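Local coordinates for alpha-1,2-mannosidase (Bacteroides thetaiotaomicron, PDB 2WW2), which is a calcium-dependent, inverting alpha-mannosidase of glycoside hydrolase family 92 in a human gut symbiont, at residues E227-S235 and N246-Q257. Residues are numbered along the deposited sequence; the frame is centred on the assembly and turned at random.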
ATOM      1  N   GLU A 227     -20.328 -30.353  48.091  1.00 13.52           N
ATOM      2  CA  GLU A 227     -20.444 -31.387  47.064  1.00 13.15           C
ATOM      3  C   GLU A 227     -20.502 -30.770  45.665  1.00 12.71           C
ATOM      4  O   GLU A 227     -20.766 -29.589  45.520  1.00 12.59           O
ATOM      5  CB  GLU A 227     -21.668 -32.291  47.310  1.00 13.01           C
ATOM      6  CG  GLU A 227     -21.584 -33.104  48.611  1.00 13.56           C
ATOM      7  CD  GLU A 227     -22.685 -34.160  48.721  1.00 15.31           C
ATOM      8  OE1 GLU A 227     -23.413 -34.416  47.732  1.00 14.01           O
ATOM      9  OE2 GLU A 227     -22.828 -34.739  49.809  1.00 14.95           O
ATOM     10  N   LYS A 228     -20.240 -31.577  44.645  1.00 12.14           N
ATOM     11  CA  LYS A 228     -20.267 -31.099  43.265  1.00 12.62           C
ATOM     12  C   LYS A 228     -21.215 -31.978  42.472  1.00 11.74           C
ATOM     13  O   LYS A 228     -21.349 -33.167  42.764  1.00 11.68           O
ATOM     14  CB  LYS A 228     -18.867 -31.130  42.640  1.00 12.67           C
ATOM     15  CG  LYS A 228     -17.852 -30.211  43.361  1.00 16.78           C
ATOM     16  CD  LYS A 228     -16.480 -30.258  42.686  1.00 22.26           C
ATOM     17  CE  LYS A 228     -15.825 -31.632  42.874  1.00 25.36           C
ATOM     18  NZ  LYS A 228     -14.412 -31.652  42.363  1.00 29.77           N
ATOM     19  N   LEU A 229     -21.869 -31.387  41.476  1.00 10.51           N
ATOM     20  CA  LEU A 229     -22.715 -32.140  40.565  1.00  9.73           C
ATOM     21  C   LEU A 229     -21.821 -32.717  39.477  1.00  9.87           C
ATOM     22  O   LEU A 229     -20.972 -32.003  38.926  1.00 10.69           O
ATOM     23  CB  LEU A 229     -23.735 -31.199  39.906  1.00  9.18           C
ATOM     24  CG  LEU A 229     -24.709 -31.820  38.899  1.00  9.44           C
ATOM     25  CD1 LEU A 229     -25.748 -32.693  39.624  1.00  9.83           C
ATOM     26  CD2 LEU A 229     -25.388 -30.725  38.089  1.00  8.13           C
ATOM     27  N   THR A 230     -22.004 -33.996  39.163  1.00  9.44           N
ATOM     28  CA  THR A 230     -21.374 -34.573  37.986  1.00  8.25           C
ATOM     29  C   THR A 230     -22.429 -34.760  36.902  1.00  8.11           C
ATOM     30  O   THR A 230     -23.557 -35.161  37.190  1.00  8.00           O
ATOM     31  CB  THR A 230     -20.733 -35.933  38.304  1.00  8.33           C
ATOM     32  OG1 THR A 230     -19.668 -35.741  39.239  1.00  6.68           O
ATOM     33  CG2 THR A 230     -20.163 -36.559  37.044  1.00  8.23           C
ATOM     34  N   ILE A 231     -22.077 -34.431  35.660  1.00  7.65           N
ATOM     35  CA  ILE A 231     -22.966 -34.673  34.523  1.00  7.44           C
ATOM     36  C   ILE A 231     -22.188 -35.543  33.564  1.00  7.62           C
ATOM     37  O   ILE A 231     -21.071 -35.195  33.186  1.00  7.67           O
ATOM     38  CB  ILE A 231     -23.319 -33.379  33.763  1.00  7.32           C
ATOM     39  CG1 ILE A 231     -23.779 -32.282  34.730  1.00  7.74           C
ATOM     40  CG2 ILE A 231     -24.435 -33.655  32.703  1.00  7.06           C
ATOM     41  CD1 ILE A 231     -24.092 -30.935  34.043  1.00  5.30           C
ATOM     42  N   ARG A 232     -22.771 -36.671  33.171  1.00  7.80           N
ATOM     43  CA  ARG A 232     -22.119 -37.590  32.241  1.00  8.38           C
ATOM     44  C   ARG A 232     -22.952 -37.600  30.996  1.00  8.66           C
ATOM     45  O   ARG A 232     -24.171 -37.682  31.092  1.00  8.78           O
ATOM     46  CB  ARG A 232     -22.079 -39.019  32.805  1.00  8.51           C
ATOM     47  CG  ARG A 232     -21.336 -39.115  34.124  1.00  9.07           C
ATOM     48  CD  ARG A 232     -21.415 -40.538  34.750  1.00  9.80           C
ATOM     49  NE  ARG A 232     -20.831 -40.454  36.079  1.00  9.44           N
ATOM     50  CZ  ARG A 232     -21.544 -40.403  37.197  1.00 11.76           C
ATOM     51  NH1 ARG A 232     -22.867 -40.499  37.147  1.00 10.10           N
ATOM     52  NH2 ARG A 232     -20.929 -40.267  38.366  1.00 11.67           N
ATOM     53  N   THR A 233     -22.311 -37.533  29.831  1.00  8.14           N
ATOM     54  CA  THR A 233     -23.068 -37.463  28.582  1.00  8.26           C
ATOM     55  C   THR A 233     -22.348 -38.174  27.421  1.00  8.36           C
ATOM     56  O   THR A 233     -21.118 -38.272  27.399  1.00  7.93           O
ATOM     57  CB  THR A 233     -23.410 -35.983  28.244  1.00  8.84           C
ATOM     58  OG1 THR A 233     -24.306 -35.917  27.132  1.00  9.20           O
ATOM     59  CG2 THR A 233     -22.156 -35.166  27.923  1.00  8.17           C
ATOM     60  N   ALA A 234     -23.119 -38.726  26.486  1.00  8.18           N
ATOM     61  CA  ALA A 234     -22.557 -39.256  25.250  1.00  8.49           C
ATOM     62  C   ALA A 234     -23.627 -39.173  24.178  1.00  8.72           C
ATOM     63  O   ALA A 234     -24.812 -38.996  24.481  1.00  8.61           O
ATOM     64  CB  ALA A 234     -22.081 -40.709  25.420  1.00  8.81           C
ATOM     65  N   SER A 235     -23.208 -39.274  22.926  1.00  8.65           N
ATOM     66  CA  SER A 235     -24.150 -39.209  21.817  1.00  9.03           C
ATOM     67  C   SER A 235     -23.771 -40.217  20.746  1.00  8.65           C
ATOM     68  O   SER A 235     -22.671 -40.801  20.766  1.00  8.87           O
ATOM     69  CB  SER A 235     -24.203 -37.791  21.215  1.00  8.46           C
ATOM     70  OG  SER A 235     -23.046 -37.531  20.422  1.00  9.66           O
ATOM     71  N   ASN A 246     -22.303 -46.180  23.835  1.00  8.81           N
ATOM     72  CA  ASN A 246     -21.200 -45.219  23.918  1.00  9.57           C
ATOM     73  C   ASN A 246     -21.061 -44.680  25.334  1.00  9.52           C
ATOM     74  O   ASN A 246     -19.959 -44.616  25.862  1.00  9.72           O
ATOM     75  CB  ASN A 246     -21.398 -44.040  22.951  1.00  8.97           C
ATOM     76  CG  ASN A 246     -21.359 -44.473  21.492  1.00  9.12           C
ATOM     77  OD1 ASN A 246     -20.935 -45.585  21.189  1.00 10.08           O
ATOM     78  ND2 ASN A 246     -21.785 -43.592  20.587  1.00  7.41           N
ATOM     79  N   PHE A 247     -22.189 -44.296  25.934  1.00 10.33           N
ATOM     80  CA  PHE A 247     -22.211 -43.788  27.317  1.00 10.08           C
ATOM     81  C   PHE A 247     -21.626 -44.820  28.279  1.00 10.70           C
ATOM     82  O   PHE A 247     -20.766 -44.510  29.117  1.00 10.02           O
ATOM     83  CB  PHE A 247     -23.655 -43.462  27.725  1.00  9.95           C
ATOM     84  CG  PHE A 247     -23.809 -42.961  29.155  1.00  9.81           C
ATOM     85  CD1 PHE A 247     -23.913 -41.588  29.427  1.00  8.60           C
ATOM     86  CD2 PHE A 247     -23.889 -43.858  30.212  1.00 10.78           C
ATOM     87  CE1 PHE A 247     -24.075 -41.123  30.732  1.00  8.38           C
ATOM     88  CE2 PHE A 247     -24.042 -43.401  31.521  1.00  9.55           C
ATOM     89  CZ  PHE A 247     -24.144 -42.031  31.779  1.00  8.79           C
ATOM     90  N   ASN A 248     -22.095 -46.056  28.157  1.00 10.99           N
ATOM     91  CA  ASN A 248     -21.679 -47.106  29.095  1.00 11.64           C
ATOM     92  C   ASN A 248     -20.224 -47.496  28.933  1.00 11.68           C
ATOM     93  O   ASN A 248     -19.527 -47.791  29.917  1.00 11.54           O
ATOM     94  CB  ASN A 248     -22.609 -48.312  28.989  1.00 12.20           C
ATOM     95  CG  ASN A 248     -23.936 -48.059  29.663  1.00 15.21           C
ATOM     96  OD1 ASN A 248     -23.983 -47.511  30.769  1.00 19.35           O
ATOM     97  ND2 ASN A 248     -25.026 -48.460  29.010  1.00 19.53           N
ATOM     98  N   ARG A 249     -19.739 -47.457  27.699  1.00 10.65           N
ATOM     99  CA  ARG A 249     -18.353 -47.793  27.476  1.00 10.88           C
ATOM    100  C   ARG A 249     -17.413 -46.677  27.913  1.00 10.71           C
ATOM    101  O   ARG A 249     -16.337 -46.953  28.445  1.00 10.45           O
ATOM    102  CB  ARG A 249     -18.095 -48.125  26.009  1.00 11.07           C
ATOM    103  CG  ARG A 249     -16.733 -48.775  25.807  1.00 13.21           C
ATOM    104  CD  ARG A 249     -16.495 -49.177  24.371  1.00 14.28           C
ATOM    105  NE  ARG A 249     -17.405 -50.218  23.885  1.00 14.69           N
ATOM    106  CZ  ARG A 249     -18.319 -50.037  22.933  1.00 16.00           C
ATOM    107  NH1 ARG A 249     -18.502 -48.829  22.391  1.00 14.99           N
ATOM    108  NH2 ARG A 249     -19.068 -51.058  22.532  1.00 15.16           N
ATOM    109  N   GLU A 250     -17.806 -45.422  27.686  1.00  9.59           N
ATOM    110  CA  GLU A 250     -16.838 -44.325  27.777  1.00  9.37           C
ATOM    111  C   GLU A 250     -16.945 -43.463  29.031  1.00  9.34           C
ATOM    112  O   GLU A 250     -15.926 -42.934  29.494  1.00  9.58           O
ATOM    113  CB  GLU A 250     -16.892 -43.429  26.524  1.00  9.84           C
ATOM    114  CG  GLU A 250     -16.574 -44.164  25.204  1.00  9.85           C
ATOM    115  CD  GLU A 250     -16.569 -43.251  23.974  1.00 13.10           C
ATOM    116  OE1 GLU A 250     -16.363 -42.025  24.133  1.00 10.59           O
ATOM    117  OE2 GLU A 250     -16.776 -43.774  22.839  1.00 13.59           O
ATOM    118  N   VAL A 251     -18.149 -43.260  29.559  1.00  8.59           N
ATOM    119  CA  VAL A 251     -18.277 -42.277  30.657  1.00  9.64           C
ATOM    120  C   VAL A 251     -19.043 -42.759  31.895  1.00  9.74           C
ATOM    121  O   VAL A 251     -19.003 -42.104  32.946  1.00  9.85           O
ATOM    122  CB  VAL A 251     -18.907 -40.927  30.171  1.00  8.66           C
ATOM    123  CG1 VAL A 251     -17.938 -40.170  29.226  1.00  8.40           C
ATOM    124  CG2 VAL A 251     -20.265 -41.173  29.493  1.00  8.98           C
ATOM    125  N   ALA A 252     -19.746 -43.883  31.784  1.00 10.13           N
ATOM    126  CA  ALA A 252     -20.548 -44.367  32.911  1.00 10.57           C
ATOM    127  C   ALA A 252     -19.691 -44.443  34.166  1.00 11.17           C
ATOM    128  O   ALA A 252     -18.565 -44.916  34.108  1.00 11.31           O
ATOM    129  CB  ALA A 252     -21.176 -45.748  32.594  1.00 11.37           C
ATOM    130  N   ASP A 253     -20.220 -43.950  35.287  1.00 11.75           N
ATOM    131  CA  ASP A 253     -19.552 -44.023  36.601  1.00 13.19           C
ATOM    132  C   ASP A 253     -18.351 -43.102  36.767  1.00 12.90           C
ATOM    133  O   ASP A 253     -17.734 -43.091  37.827  1.00 12.64           O
ATOM    134  CB  ASP A 253     -19.093 -45.445  36.930  1.00 13.71           C
ATOM    135  CG  ASP A 253     -20.234 -46.441  36.930  1.00 17.05           C
ATOM    136  OD1 ASP A 253     -20.049 -47.530  36.351  1.00 21.66           O
ATOM    137  OD2 ASP A 253     -21.311 -46.129  37.485  1.00 19.02           O
ATOM    138  N   ALA A 254     -17.979 -42.365  35.729  1.00 12.19           N
ATOM    139  CA  ALA A 254     -16.759 -41.568  35.826  1.00 11.96           C
ATOM    140  C   ALA A 254     -17.022 -40.202  36.439  1.00 11.73           C
ATOM    141  O   ALA A 254     -18.141 -39.676  36.353  1.00 11.69           O
ATOM    142  CB  ALA A 254     -16.112 -41.406  34.450  1.00 12.01           C
ATOM    143  N   ASP A 255     -15.991 -39.619  37.049  1.00 11.56           N
ATOM    144  CA  ASP A 255     -16.049 -38.199  37.403  1.00 11.42           C
ATOM    145  C   ASP A 255     -15.134 -37.432  36.448  1.00 10.70           C
ATOM    146  O   ASP A 255     -14.459 -38.060  35.645  1.00 10.92           O
ATOM    147  CB  ASP A 255     -15.691 -37.966  38.870  1.00 11.91           C
ATOM    148  CG  ASP A 255     -14.297 -38.447  39.231  1.00 13.72           C
ATOM    149  OD1 ASP A 255     -13.462 -38.733  38.343  1.00 13.71           O
ATOM    150  OD2 ASP A 255     -14.032 -38.537  40.440  1.00 15.95           O
ATOM    151  N   VAL A 256     -15.116 -36.100  36.512  1.00  9.95           N
ATOM    152  CA  VAL A 256     -14.344 -35.320  35.539  1.00 10.08           C
ATOM    153  C   VAL A 256     -12.841 -35.599  35.655  1.00 10.16           C
ATOM    154  O   VAL A 256     -12.125 -35.616  34.655  1.00  9.32           O
ATOM    155  CB  VAL A 256     -14.633 -33.790  35.611  1.00  9.67           C
ATOM    156  CG1 VAL A 256     -14.023 -33.175  36.862  1.00  9.49           C
ATOM    157  CG2 VAL A 256     -14.084 -33.078  34.345  1.00  9.44           C
ATOM    158  N   GLN A 257     -12.376 -35.858  36.870  1.00 10.59           N
ATOM    159  CA  GLN A 257     -10.958 -36.170  37.088  1.00 11.43           C
ATOM    160  C   GLN A 257     -10.526 -37.415  36.312  1.00 10.80           C
ATOM    161  O   GLN A 257      -9.427 -37.457  35.753  1.00 10.61           O
ATOM    162  CB  GLN A 257     -10.677 -36.371  38.588  1.00 12.72           C
ATOM    163  CG  GLN A 257     -10.751 -35.063  39.424  1.00 16.88           C
ATOM    164  CD  GLN A 257     -12.169 -34.477  39.564  1.00 21.54           C
ATOM    165  OE1 GLN A 257     -13.193 -35.199  39.487  1.00 17.61           O
ATOM    166  NE2 GLN A 257     -12.231 -33.143  39.781  1.00 21.23           N
TER
HETATM  167  O   HOH W   1     -15.916 -33.746  40.234  1.00 26.19           O
HETATM  168  O   HOH W   2     -17.287 -34.781  37.999  1.00 16.71           O
HETATM  169  O   HOH W   3     -18.323 -40.643  39.564  1.00 31.73           O
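Ala234 packs tightly on the last turn of helix 240-250. Its CB sits 3.6 Å from Phe247 CA. With CG anti to the backbone N (chi1 178°), the Phe247 ring extends along strand 229-236. Its CE1 reaches Arg232 CB at 3.6 Å, and Arg232 O lies at the ring edge. Val251 CG2 rests over one ring face, near the rim. At the end of the strand, Asn246 ND2 donates to Ser235 O at 2.9 Å. Ser235 O lies nearly in the amide plane of Asn246; ND2 also binds Glu303.

Arg232 holds the loop after the helix. Its extended chain brings NE to Ala254 O (2.8 Å, N-H...O 157°), close to the guanidinium plane. Thr230 CG2 lies over one guanidinium face, near its rim, while NH1 makes a salt bridge to Glu187. A water in the guanidinium plane links NH2 to Asp253 O. A leucine here would probably leave Ala254 O without this donor and Glu187 without its charged mate.

At the Lys228 end the contact is looser and bridged by water. One water joins Thr230 OG1 to Val256 N. Another links Gln257 OE1 to Lys228 NZ, weakly on the lysine side; NZ pairs with Glu134.

The type II turn Val251-Ala254 leads to Asp255, the N-cap of helix 256-271, whose side chain caps the backbone N of Leu258. The packing sets helix 240-250 and the turn against strand 229-236, in the antiparallel beta structure of the family 92 N-terminal region.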